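Long-range contacts in sporulation-control protein spo0M (Bacillus subtilis, PDB 5CL2), which controls the expression of spo0A and is required for Bacillus subtilis to pass the morphological stage 0 of sporulation: residues E168-P173 and E184-F189; I198-D203 and E245-Y250; V31-G36 and F77-G82; D41-D46 and D113-I118. All blocks are in the same frame, centred on the assembly; numbering follows the deposited sequence.

How the contacts relate
The four contacts fall into two groups on opposite sides of the molecule's centre, contacts 1 and 3 being about 48 Å apart between centres. Contacts 3 and 4, with centres about 11 Å apart, belong to the N-terminal beta sandwich, in keeping with an arrestin-like family; their segments alternate along the chain, and strand 60-79 of contact 3 adjoins strand 40-57 of contact 4, with Ile42 packing on Ile79 and Ile45 on Val33. The bound sodium ion (Thr14, Asp122, Asp124) lies about 11 Å from the Val33 side chain. Contacts 1 and 2, centres about 10 Å apart, meet in the C-terminal sheet, where Glu186 N lies 2.9 Å from Glu201 O; contact 2 adds the C-terminal helix.

Contact 1: residues E168-P173 and E184-F189; sequences EFEFVP and ELELIF
Phe169 and Phe171 of residues 168-173 pair with Leu187 and Leu185 of residues 184-189 through a ladder of four backbone hydrogen bonds. Both are antiparallel hydrogen-bonded pairs: Phe169 N reaches Leu187 O at 2.9 Å, and Phe171 N reaches Leu185 O at 2.8 Å. Between them sits the non-hydrogen-bonded pair of Glu170 and Glu186, where the CA of Glu186 also approaches Phe169 O at 3.2 Å in a CA-H...O contact. These are the second and third strands of the five-stranded antiparallel sheet of the C-terminal domain.

Aromatic and aliphatic side chains share one face. Phe189 turns its ring edge to the face of Phe169 in an offset edge-to-face stack, centroids 5.1 Å apart and planes at 73°; its CD2 lies 3.4 Å from Phe169 CE1. Alongside, Phe171 CE1 meets the branch point of Leu187, CG, at 3.7 Å, the two side chains crossing at about a right angle. Helix 132-143 covers this face, Ile141 touching both Phe171 and Leu187.

The other face carries Glu168, Glu170 and Glu186, with Ile188 beside them. Glu168 and Glu186 run side by side in the same direction, and the extended chain of Glu168 (chi1 -177°) carries OE2 to 3.2 Å from Glu186 CG, while the carboxylate planes stand nearly perpendicular. Arg204 and Arg205 form salt bridges to Glu168, and Arg205 one to Glu170. The sheet is thus strongly two-sided: apolar toward helix 132-143, and on its other face a cluster of carboxylates whose mutual repulsion these arginines would be expected to offset.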
loop_
_atom_site.group_PDB
_atom_site.type_symbol
_atom_site.label_atom_id
_atom_site.label_comp_id
_atom_site.label_asym_id
_atom_site.label_seq_id
_atom_site.Cartn_x
_atom_site.Cartn_y
_atom_site.Cartn_z
ATOM N N GLU A 168 -8.721 4.013 12.586
ATOM C CA GLU A 168 -9.643 3.174 13.328
ATOM C C GLU A 168 -10.736 4.030 13.973
ATOM O O GLU A 168 -10.442 4.940 14.771
ATOM C CB GLU A 168 -8.895 2.378 14.395
ATOM C CG GLU A 168 -9.770 1.392 15.186
ATOM C CD GLU A 168 -8.949 0.559 16.153
ATOM O OE1 GLU A 168 -7.704 0.595 16.060
ATOM O OE2 GLU A 168 -9.536 -0.142 17.004
ATOM N N PHE A 169 -11.983 3.756 13.577
ATOM C CA PHE A 169 -13.171 4.393 14.149
ATOM C C PHE A 169 -13.770 3.507 15.235
ATOM O O PHE A 169 -14.082 2.342 14.984
ATOM C CB PHE A 169 -14.221 4.680 13.068
ATOM C CG PHE A 169 -13.761 5.672 12.040
ATOM C CD1 PHE A 169 -12.941 5.279 11.007
ATOM C CD2 PHE A 169 -14.125 7.000 12.126
ATOM C CE1 PHE A 169 -12.489 6.191 10.066
ATOM C CE2 PHE A 169 -13.679 7.912 11.189
ATOM C CZ PHE A 169 -12.853 7.505 10.162
ATOM N N GLU A 170 -13.930 4.055 16.435
ATOM C CA GLU A 170 -14.501 3.319 17.563
ATOM C C GLU A 170 -15.839 3.919 17.980
ATOM O O GLU A 170 -15.939 5.120 18.280
ATOM C CB GLU A 170 -13.546 3.310 18.751
ATOM C CG GLU A 170 -14.137 2.727 20.011
ATOM C CD GLU A 170 -13.362 3.167 21.232
ATOM O OE1 GLU A 170 -12.113 3.071 21.189
ATOM O OE2 GLU A 170 -13.990 3.600 22.228
ATOM N N PHE A 171 -16.863 3.067 17.941
ATOM C CA PHE A 171 -18.231 3.403 18.278
ATOM C C PHE A 171 -18.625 2.763 19.598
ATOM O O PHE A 171 -18.158 1.663 19.929
ATOM C CB PHE A 171 -19.198 2.912 17.211
ATOM C CG PHE A 171 -18.928 3.436 15.840
ATOM C CD1 PHE A 171 -17.984 2.826 15.033
ATOM C CD2 PHE A 171 -19.666 4.481 15.329
ATOM C CE1 PHE A 171 -17.756 3.272 13.763
ATOM C CE2 PHE A 171 -19.438 4.939 14.050
ATOM C CZ PHE A 171 -18.486 4.331 13.267
ATOM N N VAL A 172 -19.541 3.416 20.303
ATOM C CA VAL A 172 -20.070 2.920 21.559
ATOM C C VAL A 172 -21.565 2.604 21.369
ATOM O O VAL A 172 -22.289 3.365 20.709
ATOM C CB VAL A 172 -19.867 3.973 22.686
ATOM C CG1 VAL A 172 -20.623 3.605 23.934
ATOM C CG2 VAL A 172 -18.407 4.121 23.000
ATOM N N PRO A 173 -22.025 1.471 21.932
ATOM C CA PRO A 173 -23.431 1.068 21.740
ATOM C C PRO A 173 -24.341 2.012 22.497
ATOM O O PRO A 173 -24.083 2.258 23.669
ATOM C CB PRO A 173 -23.498 -0.366 22.323
ATOM C CG PRO A 173 -22.314 -0.489 23.213
ATOM C CD PRO A 173 -21.234 0.435 22.617
ATOM N N GLU A 184 -17.750 -2.162 22.599
ATOM C CA GLU A 184 -17.659 -1.211 21.506
ATOM C C GLU A 184 -17.336 -1.877 20.185
ATOM O O GLU A 184 -16.808 -2.986 20.150
ATOM C CB GLU A 184 -16.623 -0.087 21.851
ATOM C CG GLU A 184 -15.174 -0.517 21.883
ATOM C CD GLU A 184 -14.815 -1.322 23.118
ATOM O OE1 GLU A 184 -15.256 -0.961 24.218
ATOM O OE2 GLU A 184 -14.094 -2.335 23.005
ATOM N N LEU A 185 -17.636 -1.142 19.111
ATOM C CA LEU A 185 -17.423 -1.546 17.734
ATOM C C LEU A 185 -16.267 -0.750 17.068
ATOM O O LEU A 185 -16.130 0.436 17.292
ATOM C CB LEU A 185 -18.712 -1.333 16.947
ATOM C CG LEU A 185 -18.640 -1.542 15.443
ATOM C CD1 LEU A 185 -18.437 -3.013 15.126
ATOM C CD2 LEU A 185 -19.879 -0.973 14.796
ATOM N N GLU A 186 -15.448 -1.411 16.260
ATOM C CA GLU A 186 -14.350 -0.764 15.568
ATOM C C GLU A 186 -14.472 -1.019 14.083
ATOM O O GLU A 186 -14.614 -2.175 13.671
ATOM C CB GLU A 186 -12.999 -1.289 16.062
ATOM C CG GLU A 186 -12.583 -0.806 17.457
ATOM C CD GLU A 186 -13.150 -1.669 18.583
ATOM O OE1 GLU A 186 -13.458 -2.874 18.381
ATOM O OE2 GLU A 186 -13.268 -1.132 19.691
ATOM N N LEU A 187 -14.378 0.053 13.293
ATOM C CA LEU A 187 -14.422 -0.004 11.839
ATOM C C LEU A 187 -13.160 0.605 11.244
ATOM O O LEU A 187 -12.617 1.602 11.751
ATOM C CB LEU A 187 -15.650 0.725 11.281
ATOM C CG LEU A 187 -17.053 0.271 11.728
ATOM C CD1 LEU A 187 -18.148 0.761 10.784
ATOM C CD2 LEU A 187 -17.137 -1.237 11.938
ATOM N N ILE A 188 -12.669 -0.033 10.194
ATOM C CA ILE A 188 -11.633 0.548 9.366
ATOM C C ILE A 188 -12.163 0.693 7.949
ATOM O O ILE A 188 -12.672 -0.271 7.370
ATOM C CB ILE A 188 -10.361 -0.310 9.346
ATOM C CG1 ILE A 188 -9.727 -0.364 10.725
ATOM C CG2 ILE A 188 -9.340 0.241 8.325
ATOM C CD1 ILE A 188 -8.751 -1.522 10.853
ATOM N N PHE A 189 -12.063 1.895 7.399
ATOM C CA PHE A 189 -12.427 2.120 6.006
ATOM C C PHE A 189 -11.196 2.123 5.110
ATOM O O PHE A 189 -10.242 2.869 5.355
ATOM C CB PHE A 189 -13.145 3.444 5.857
ATOM C CG PHE A 189 -14.348 3.557 6.699
ATOM C CD1 PHE A 189 -15.537 2.993 6.297
ATOM C CD2 PHE A 189 -14.289 4.192 7.911
ATOM C CE1 PHE A 189 -16.648 3.094 7.065
ATOM C CE2 PHE A 189 -15.407 4.281 8.700
ATOM C CZ PHE A 189 -16.593 3.723 8.267
#

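Contact 2: residues I198-D203 and E245-Y250; sequences IIFEVD and EILDQY
Phe200 and Val202 lie on the end of a strand that packs against the end of helix 236-248 and the chain around Tyr250. The backbones keep their distance, with 8.5 Å between the CA atoms of Phe200 and Leu247 and 8.1 Å between those of Val202 and Tyr250, so side chains alone bridge the gap. Alternation along the strand aims Phe200 and Val202 at residues 245-250 and directs Glu201 away, where its carboxylate meets Tyr217 and Arg207.

Ile246 places its methyl CG2 over the centre of the Phe200 ring, 3.9 Å from the centroid and only 5° off the normal, a CH-pi contact. The opposite face of the same ring is met by Ile198 CG2, nearer the rim, which leaves the phenyl group clamped between two isoleucine methyls. Leu247 CD2 comes to Phe200 CD2 at 4.1 Å.

Helix 236-248 here packs as the C-terminal cover on the antiparallel sheet, sharing the face that carries Leu185 and Leu187; Leu247 also reaches Leu185, and Ile246 touches Phe228 of the edge strand 224-229.

Tyr250 repeats the clamp at the other end. Val202 CG1, set anti to its carbonyl carbon (chi1 -53°), stands 3.5 Å from the ring centroid and 4° off the normal, while Gln249 CG lies over the opposite face. Gln249 then turns its amide back to the helix, NE2 donating in the carbonyl plane to a lone pair of Ile246 O at 3.1 Å. The Tyr250 hydroxyl ends 3.7 Å from Phe200 CB.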
loop_
_atom_site.group_PDB
_atom_site.type_symbol
_atom_site.label_atom_id
_atom_site.label_comp_id
_atom_site.label_asym_id
_atom_site.label_seq_id
_atom_site.Cartn_x
_atom_site.Cartn_y
_atom_site.Cartn_z
ATOM N N ILE A 198 -14.742 -2.381 4.331
ATOM C CA ILE A 198 -14.873 -2.179 5.775
ATOM C C ILE A 198 -14.358 -3.362 6.561
ATOM O O ILE A 198 -14.674 -4.516 6.250
ATOM C CB ILE A 198 -16.315 -1.926 6.204
ATOM C CG1 ILE A 198 -16.942 -0.856 5.335
ATOM C CG2 ILE A 198 -16.364 -1.474 7.646
ATOM C CD1 ILE A 198 -18.189 -0.307 5.896
ATOM N N ILE A 199 -13.515 -3.070 7.546
ATOM C CA ILE A 199 -13.047 -4.085 8.473
ATOM C C ILE A 199 -13.785 -3.872 9.790
ATOM O O ILE A 199 -13.868 -2.749 10.298
ATOM C CB ILE A 199 -11.531 -4.020 8.656
ATOM C CG1 ILE A 199 -10.835 -4.277 7.318
ATOM C CG2 ILE A 199 -11.070 -4.996 9.713
ATOM C CD1 ILE A 199 -9.353 -4.013 7.346
ATOM N N PHE A 200 -14.374 -4.946 10.298
ATOM C CA PHE A 200 -15.192 -4.917 11.503
ATOM C C PHE A 200 -14.460 -5.649 12.598
ATOM O O PHE A 200 -13.867 -6.697 12.364
ATOM C CB PHE A 200 -16.554 -5.586 11.273
ATOM C CG PHE A 200 -17.418 -4.887 10.264
ATOM C CD1 PHE A 200 -17.185 -5.043 8.902
ATOM C CD2 PHE A 200 -18.491 -4.118 10.669
ATOM C CE1 PHE A 200 -17.987 -4.422 7.973
ATOM C CE2 PHE A 200 -19.298 -3.493 9.738
ATOM C CZ PHE A 200 -19.040 -3.645 8.384
ATOM N N GLU A 201 -14.507 -5.109 13.800
ATOM C CA GLU A 201 -13.979 -5.831 14.939
ATOM C C GLU A 201 -14.793 -5.362 16.159
ATOM O O GLU A 201 -15.435 -4.315 16.095
ATOM C CB GLU A 201 -12.464 -5.597 15.017
ATOM C CG GLU A 201 -11.685 -6.260 16.124
ATOM C CD GLU A 201 -11.616 -7.767 16.068
ATOM O OE1 GLU A 201 -10.947 -8.345 15.191
ATOM O OE2 GLU A 201 -12.207 -8.364 16.968
ATOM N N VAL A 202 -14.857 -6.158 17.229
ATOM C CA VAL A 202 -15.603 -5.733 18.406
ATOM C C VAL A 202 -14.745 -5.901 19.643
ATOM O O VAL A 202 -13.837 -6.733 19.662
ATOM C CB VAL A 202 -16.930 -6.529 18.609
ATOM C CG1 VAL A 202 -17.782 -6.500 17.329
ATOM C CG2 VAL A 202 -16.639 -7.948 19.019
ATOM N N ASP A 203 -15.014 -5.071 20.650
ATOM C CA ASP A 203 -14.444 -5.232 21.991
ATOM C C ASP A 203 -12.914 -5.173 22.020
ATOM O O ASP A 203 -12.293 -5.752 22.909
ATOM C CB ASP A 203 -14.906 -6.566 22.638
ATOM C CG ASP A 203 -16.405 -6.582 23.006
ATOM O OD1 ASP A 203 -17.023 -5.495 23.118
ATOM O OD2 ASP A 203 -16.953 -7.694 23.244
ATOM N N GLU A 245 -27.184 -6.813 9.339
ATOM C CA GLU A 245 -26.881 -8.233 9.086
ATOM C C GLU A 245 -25.441 -8.618 9.429
ATOM O O GLU A 245 -25.206 -9.674 10.033
ATOM C CB GLU A 245 -27.161 -8.621 7.629
ATOM C CG GLU A 245 -27.126 -10.147 7.412
ATOM C CD GLU A 245 -27.864 -10.618 6.163
ATOM O OE1 GLU A 245 -28.597 -9.813 5.549
ATOM O OE2 GLU A 245 -27.705 -11.802 5.790
ATOM N N ILE A 246 -24.482 -7.796 8.985
ATOM C CA ILE A 246 -23.071 -8.045 9.278
ATOM C C ILE A 246 -22.828 -8.082 10.783
ATOM O O ILE A 246 -22.142 -8.978 11.287
ATOM C CB ILE A 246 -22.140 -6.969 8.632
ATOM C CG1 ILE A 246 -22.277 -7.000 7.106
ATOM C CG2 ILE A 246 -20.702 -7.229 9.033
ATOM C CD1 ILE A 246 -21.514 -5.911 6.361
ATOM N N LEU A 247 -23.404 -7.117 11.497
ATOM C CA LEU A 247 -23.255 -7.049 12.954
ATOM C C LEU A 247 -23.959 -8.211 13.667
ATOM O O LEU A 247 -23.584 -8.547 14.796
ATOM C CB LEU A 247 -23.777 -5.725 13.503
ATOM C CG LEU A 247 -23.062 -4.472 13.016
ATOM C CD1 LEU A 247 -23.703 -3.247 13.637
ATOM C CD2 LEU A 247 -21.570 -4.558 13.325
ATOM N N ASP A 248 -24.950 -8.838 13.016
ATOM C CA ASP A 248 -25.718 -9.880 13.705
ATOM C C ASP A 248 -24.843 -11.054 14.076
ATOM O O ASP A 248 -25.154 -11.794 15.006
ATOM C CB ASP A 248 -26.884 -10.382 12.845
ATOM C CG ASP A 248 -27.622 -11.577 13.480
ATOM O OD1 ASP A 248 -28.464 -11.352 14.380
ATOM O OD2 ASP A 248 -27.366 -12.743 13.083
ATOM N N GLN A 249 -23.715 -11.210 13.402
ATOM C CA GLN A 249 -22.887 -12.359 13.705
ATOM C C GLN A 249 -22.204 -12.239 15.054
ATOM O O GLN A 249 -21.590 -13.199 15.521
ATOM C CB GLN A 249 -21.847 -12.548 12.627
ATOM C CG GLN A 249 -20.805 -11.448 12.621
ATOM C CD GLN A 249 -19.780 -11.700 11.564
ATOM O OE1 GLN A 249 -18.850 -12.487 11.771
ATOM N NE2 GLN A 249 -19.942 -11.052 10.408
ATOM N N TYR A 250 -22.301 -11.057 15.669
ATOM C CA TYR A 250 -21.723 -10.814 16.992
ATOM C C TYR A 250 -22.756 -10.958 18.131
ATOM O O TYR A 250 -22.391 -10.923 19.313
ATOM C CB TYR A 250 -21.106 -9.395 17.050
ATOM C CG TYR A 250 -19.962 -9.171 16.075
ATOM C CD1 TYR A 250 -18.753 -9.839 16.229
ATOM C CD2 TYR A 250 -20.099 -8.300 14.998
ATOM C CE1 TYR A 250 -17.723 -9.665 15.343
ATOM C CE2 TYR A 250 -19.057 -8.104 14.096
ATOM C CZ TYR A 250 -17.873 -8.798 14.281
ATOM O OH TYR A 250 -16.818 -8.632 13.417
#

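Contact 3: residues V31-G36 and F77-G82; sequences VHVKGG and FTIQPG
Ile79 pushes its terminal methyl, CD1, against the backbone where residues 31-36 leave their strand: it lies 3.4 Å from Gly35 N and 3.8 Å from Val33 CG1. The extended Ile79 chain (chi1 -167°) carries the methyl that far. Gly35 CA passes 3.6 Å from Gln80 O, a closeness its lack of a side chain permits.

Polar contacts gather at Gly82. Its N donates to Gly36 O at 3.0 Å, tilted out of the carbonyl plane, and more weakly to Gly35 O. Lys34 points its CB away from this loop, yet its long chain bends at the last torsion (chi4 46°) and brings NZ to Gly82 O at 2.7 Å. The ammonium group is anchored a second time by a salt bridge to Glu84, which would tend to fix its position. Gly82 adopts a positive phi (71°) as the loop swings toward strand 84-92.

The contact lies at one end of the beta sandwich and joins its two sheets. Strand 26-34 runs between 11-16 and 84-92 in one sheet, whereas 60-79 borders 40-57 in the other; strand 40-57 also packs across the sandwich on strand 26-34.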
loop_
_atom_site.group_PDB
_atom_site.type_symbol
_atom_site.label_atom_id
_atom_site.label_comp_id
_atom_site.label_asym_id
_atom_site.label_seq_id
_atom_site.Cartn_x
_atom_site.Cartn_y
_atom_site.Cartn_z
ATOM N N VAL A 31 3.146 28.459 -3.368
ATOM C CA VAL A 31 4.266 28.709 -2.466
ATOM C C VAL A 31 4.868 30.109 -2.766
ATOM O O VAL A 31 5.354 30.352 -3.863
ATOM C CB VAL A 31 5.365 27.643 -2.625
ATOM C CG1 VAL A 31 6.498 27.885 -1.637
ATOM C CG2 VAL A 31 4.782 26.221 -2.454
ATOM N N HIS A 32 4.826 31.025 -1.803
ATOM C CA HIS A 32 5.476 32.336 -1.941
ATOM C C HIS A 32 6.839 32.356 -1.271
ATOM O O HIS A 32 6.982 31.943 -0.120
ATOM C CB HIS A 32 4.602 33.434 -1.357
ATOM C CG HIS A 32 3.255 33.517 -2.004
ATOM N ND1 HIS A 32 3.020 34.256 -3.138
ATOM C CD2 HIS A 32 2.083 32.925 -1.682
ATOM C CE1 HIS A 32 1.748 34.133 -3.482
ATOM N NE2 HIS A 32 1.159 33.326 -2.610
ATOM N N VAL A 33 7.848 32.812 -2.003
ATOM C CA VAL A 33 9.196 32.875 -1.462
ATOM C C VAL A 33 9.701 34.333 -1.556
ATOM O O VAL A 33 9.453 35.021 -2.551
ATOM C CB VAL A 33 10.131 31.914 -2.208
ATOM C CG1 VAL A 33 11.426 31.758 -1.464
ATOM C CG2 VAL A 33 9.481 30.549 -2.337
ATOM N N LYS A 34 10.352 34.821 -0.504
ATOM C CA LYS A 34 10.908 36.172 -0.507
ATOM C C LYS A 34 12.379 36.117 -0.107
ATOM O O LYS A 34 12.724 35.526 0.911
ATOM C CB LYS A 34 10.121 37.106 0.424
ATOM C CG LYS A 34 10.623 38.592 0.426
ATOM C CD LYS A 34 9.657 39.517 1.210
ATOM C CE LYS A 34 9.908 41.017 0.937
ATOM N NZ LYS A 34 10.088 41.374 -0.499
ATOM N N GLY A 35 13.260 36.693 -0.920
ATOM C CA GLY A 35 14.674 36.563 -0.620
ATOM C C GLY A 35 15.012 37.347 0.629
ATOM O O GLY A 35 14.302 38.283 0.999
ATOM N N GLY A 36 16.093 36.967 1.296
ATOM C CA GLY A 36 16.483 37.701 2.471
ATOM C C GLY A 36 17.425 38.812 2.056
ATOM O O GLY A 36 17.438 39.228 0.906
ATOM N N PHE A 77 17.048 27.276 -7.997
ATOM C CA PHE A 77 17.120 28.635 -8.543
ATOM C C PHE A 77 17.825 29.548 -7.542
ATOM O O PHE A 77 17.901 29.231 -6.366
ATOM C CB PHE A 77 15.724 29.186 -8.874
ATOM C CG PHE A 77 14.866 29.483 -7.655
ATOM C CD1 PHE A 77 14.130 28.466 -7.032
ATOM C CD2 PHE A 77 14.751 30.782 -7.169
ATOM C CE1 PHE A 77 13.326 28.733 -5.927
ATOM C CE2 PHE A 77 13.955 31.055 -6.062
ATOM C CZ PHE A 77 13.237 30.016 -5.437
ATOM N N THR A 78 18.338 30.680 -7.997
ATOM C CA THR A 78 18.924 31.649 -7.074
ATOM C C THR A 78 17.949 32.789 -6.845
ATOM O O THR A 78 17.322 33.289 -7.782
ATOM C CB THR A 78 20.263 32.173 -7.586
ATOM O OG1 THR A 78 21.171 31.074 -7.670
ATOM C CG2 THR A 78 20.855 33.170 -6.617
ATOM N N ILE A 79 17.777 33.152 -5.582
ATOM C CA ILE A 79 16.859 34.214 -5.242
ATOM C C ILE A 79 17.694 35.397 -4.786
ATOM O O ILE A 79 18.604 35.241 -3.941
ATOM C CB ILE A 79 15.825 33.766 -4.164
ATOM C CG1 ILE A 79 14.681 34.773 -4.062
ATOM C CG2 ILE A 79 16.493 33.464 -2.821
ATOM C CD1 ILE A 79 13.527 34.283 -3.288
ATOM N N GLN A 80 17.387 36.579 -5.336
ATOM C CA GLN A 80 18.156 37.777 -5.003
ATOM C C GLN A 80 17.524 38.438 -3.798
ATOM O O GLN A 80 16.381 38.109 -3.442
ATOM C CB GLN A 80 18.192 38.785 -6.181
ATOM C CG GLN A 80 18.742 38.246 -7.480
ATOM C CD GLN A 80 20.166 37.770 -7.328
ATOM O OE1 GLN A 80 21.007 38.459 -6.741
ATOM N NE2 GLN A 80 20.435 36.556 -7.804
ATOM N N PRO A 81 18.274 39.354 -3.145
ATOM C CA PRO A 81 17.786 39.933 -1.892
ATOM C C PRO A 81 16.425 40.598 -2.026
ATOM O O PRO A 81 16.226 41.412 -2.929
ATOM C CB PRO A 81 18.867 40.937 -1.507
ATOM C CG PRO A 81 20.032 40.645 -2.358
ATOM C CD PRO A 81 19.713 39.599 -3.340
ATOM N N GLY A 82 15.512 40.231 -1.128
ATOM C CA GLY A 82 14.172 40.791 -1.051
ATOM C C GLY A 82 13.258 40.372 -2.188
ATOM O O GLY A 82 12.089 40.760 -2.224
#

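Contact 4: residues D41-D46 and D113-I118; sequences DIRYID and DIQGGI
Asp41 accepts a straight hydrogen bond at its carbonyl O from Gln115 N, 3.0 Å long. Next along, Ile42 forms an antiparallel non-hydrogen-bonded pair with Ile114, and the two side chains meet obliquely through their CG1 atoms at 4.0 Å.

Arg43 and Tyr44 together face Asp113, and here the strand carries a classic beta bulge: Arg43 has helical backbone angles (-76°/-39°) in the middle of extended chain. Arg43 N bonds to Asp113 O at 2.9 Å, while Asp113 N bonds to Tyr44 O at 3.1 Å, so one residue is matched by two. The bulge also lets both side chains converge on the carboxylate. Arg43 grips it side-on in a salt bridge, NE to OD1 at 2.8 Å and NH2 to OD2 at 2.8 Å, each oxygen lying in or near the guanidinium plane but met from above the carboxylate plane. Tyr44 offers a ring face to Asp113 CB, 3.6 Å from the centroid, in a CH-pi contact, and its hydroxyl bonds to Asp111; Arg72 makes a cation-pi contact with the ring.

Asp113 is therefore held through backbone, methylene and both oxygens. Since another acid, Asp119, lies close to OD1, the bidentate arginine probably offsets the negative charge that would otherwise build up at this end of the strand.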
loop_
_atom_site.group_PDB
_atom_site.type_symbol
_atom_site.label_atom_id
_atom_site.label_comp_id
_atom_site.label_asym_id
_atom_site.label_seq_id
_atom_site.Cartn_x
_atom_site.Cartn_y
_atom_site.Cartn_z
ATOM N N ASP A 41 21.074 30.441 -2.892
ATOM C CA ASP A 41 20.848 29.367 -3.845
ATOM C C ASP A 41 19.903 28.365 -3.229
ATOM O O ASP A 41 20.238 27.720 -2.238
ATOM C CB ASP A 41 22.157 28.686 -4.226
ATOM C CG ASP A 41 23.038 29.555 -5.104
ATOM O OD1 ASP A 41 22.510 30.339 -5.938
ATOM O OD2 ASP A 41 24.271 29.453 -4.945
ATOM N N ILE A 42 18.720 28.255 -3.816
ATOM C CA ILE A 42 17.706 27.330 -3.368
ATOM C C ILE A 42 17.742 26.019 -4.175
ATOM O O ILE A 42 17.619 26.034 -5.396
ATOM C CB ILE A 42 16.333 27.998 -3.448
ATOM C CG1 ILE A 42 16.251 29.042 -2.314
ATOM C CG2 ILE A 42 15.210 26.918 -3.364
ATOM C CD1 ILE A 42 15.288 30.184 -2.542
ATOM N N ARG A 43 17.913 24.889 -3.492
ATOM C CA ARG A 43 18.035 23.594 -4.190
ATOM C C ARG A 43 16.684 23.081 -4.694
ATOM O O ARG A 43 16.579 22.634 -5.829
ATOM C CB ARG A 43 18.717 22.578 -3.273
ATOM C CG ARG A 43 20.160 23.013 -2.959
ATOM C CD ARG A 43 21.034 21.926 -2.384
ATOM N NE ARG A 43 20.359 21.197 -1.315
ATOM C CZ ARG A 43 20.690 19.969 -0.927
ATOM N NH1 ARG A 43 21.695 19.338 -1.525
ATOM N NH2 ARG A 43 20.026 19.381 0.067
ATOM N N TYR A 44 15.628 23.258 -3.914
ATOM C CA TYR A 44 14.317 22.795 -4.332
ATOM C C TYR A 44 13.272 23.258 -3.335
ATOM O O TYR A 44 13.603 23.609 -2.213
ATOM C CB TYR A 44 14.283 21.232 -4.437
ATOM C CG TYR A 44 14.509 20.540 -3.104
ATOM C CD1 TYR A 44 13.466 20.402 -2.187
ATOM C CD2 TYR A 44 15.764 20.026 -2.752
ATOM C CE1 TYR A 44 13.657 19.785 -0.960
ATOM C CE2 TYR A 44 15.964 19.394 -1.504
ATOM C CZ TYR A 44 14.897 19.282 -0.620
ATOM O OH TYR A 44 15.039 18.686 0.628
ATOM N N ILE A 45 12.006 23.207 -3.745
ATOM C CA ILE A 45 10.888 23.352 -2.829
ATOM C C ILE A 45 9.980 22.113 -2.951
ATOM O O ILE A 45 9.416 21.843 -4.035
ATOM C CB ILE A 45 10.063 24.621 -3.113
ATOM C CG1 ILE A 45 10.951 25.876 -3.090
ATOM C CG2 ILE A 45 8.887 24.747 -2.126
ATOM C CD1 ILE A 45 10.195 27.119 -3.483
ATOM N N ASP A 46 9.858 21.387 -1.835
ATOM C CA ASP A 46 9.008 20.194 -1.706
ATOM C C ASP A 46 7.819 20.514 -0.819
ATOM O O ASP A 46 7.907 21.366 0.082
ATOM C CB ASP A 46 9.771 18.995 -1.096
ATOM C CG ASP A 46 10.701 18.295 -2.100
ATOM O OD1 ASP A 46 10.632 18.589 -3.315
ATOM O OD2 ASP A 46 11.556 17.491 -1.659
ATOM N N ASP A 113 14.679 23.989 0.651
ATOM C CA ASP A 113 16.035 23.593 0.979
ATOM C C ASP A 113 16.990 24.617 0.383
ATOM O O ASP A 113 16.933 24.911 -0.803
ATOM C CB ASP A 113 16.317 22.171 0.474
ATOM C CG ASP A 113 17.701 21.668 0.846
ATOM O OD1 ASP A 113 18.698 22.380 0.605
ATOM O OD2 ASP A 113 17.795 20.544 1.379
ATOM N N ILE A 114 17.841 25.178 1.231
ATOM C CA ILE A 114 18.775 26.213 0.810
ATOM C C ILE A 114 20.160 25.634 0.923
ATOM O O ILE A 114 20.491 24.996 1.931
ATOM C CB ILE A 114 18.674 27.490 1.674
ATOM C CG1 ILE A 114 17.319 28.164 1.483
ATOM C CG2 ILE A 114 19.791 28.480 1.330
ATOM C CD1 ILE A 114 17.084 29.336 2.432
ATOM N N GLN A 115 20.974 25.817 -0.106
ATOM C CA GLN A 115 22.302 25.250 -0.013
ATOM C C GLN A 115 23.192 26.121 0.873
ATOM O O GLN A 115 23.458 27.274 0.578
ATOM C CB GLN A 115 22.919 25.096 -1.400
ATOM C CG GLN A 115 24.298 24.500 -1.345
ATOM C CD GLN A 115 24.879 24.282 -2.704
ATOM O OE1 GLN A 115 24.881 25.181 -3.536
ATOM N NE2 GLN A 115 25.384 23.077 -2.947
ATOM N N GLY A 116 23.577 25.536 2.001
ATOM C CA GLY A 116 24.541 26.086 2.931
ATOM C C GLY A 116 24.516 27.527 3.412
ATOM O O GLY A 116 25.555 28.167 3.320
ATOM N N GLY A 117 23.429 28.092 3.937
ATOM C CA GLY A 117 22.069 27.601 4.028
ATOM C C GLY A 117 21.608 27.066 5.379
ATOM O O GLY A 117 22.225 26.206 6.008
ATOM N N ILE A 118 20.415 27.528 5.740
ATOM C CA ILE A 118 19.624 27.061 6.856
ATOM C C ILE A 118 18.239 26.928 6.255
ATOM O O ILE A 118 17.651 27.914 5.803
ATOM C CB ILE A 118 19.657 28.038 8.059
ATOM C CG1 ILE A 118 18.724 27.592 9.178
ATOM C CG2 ILE A 118 19.269 29.457 7.639
ATOM C CD1 ILE A 118 19.222 26.423 9.988
#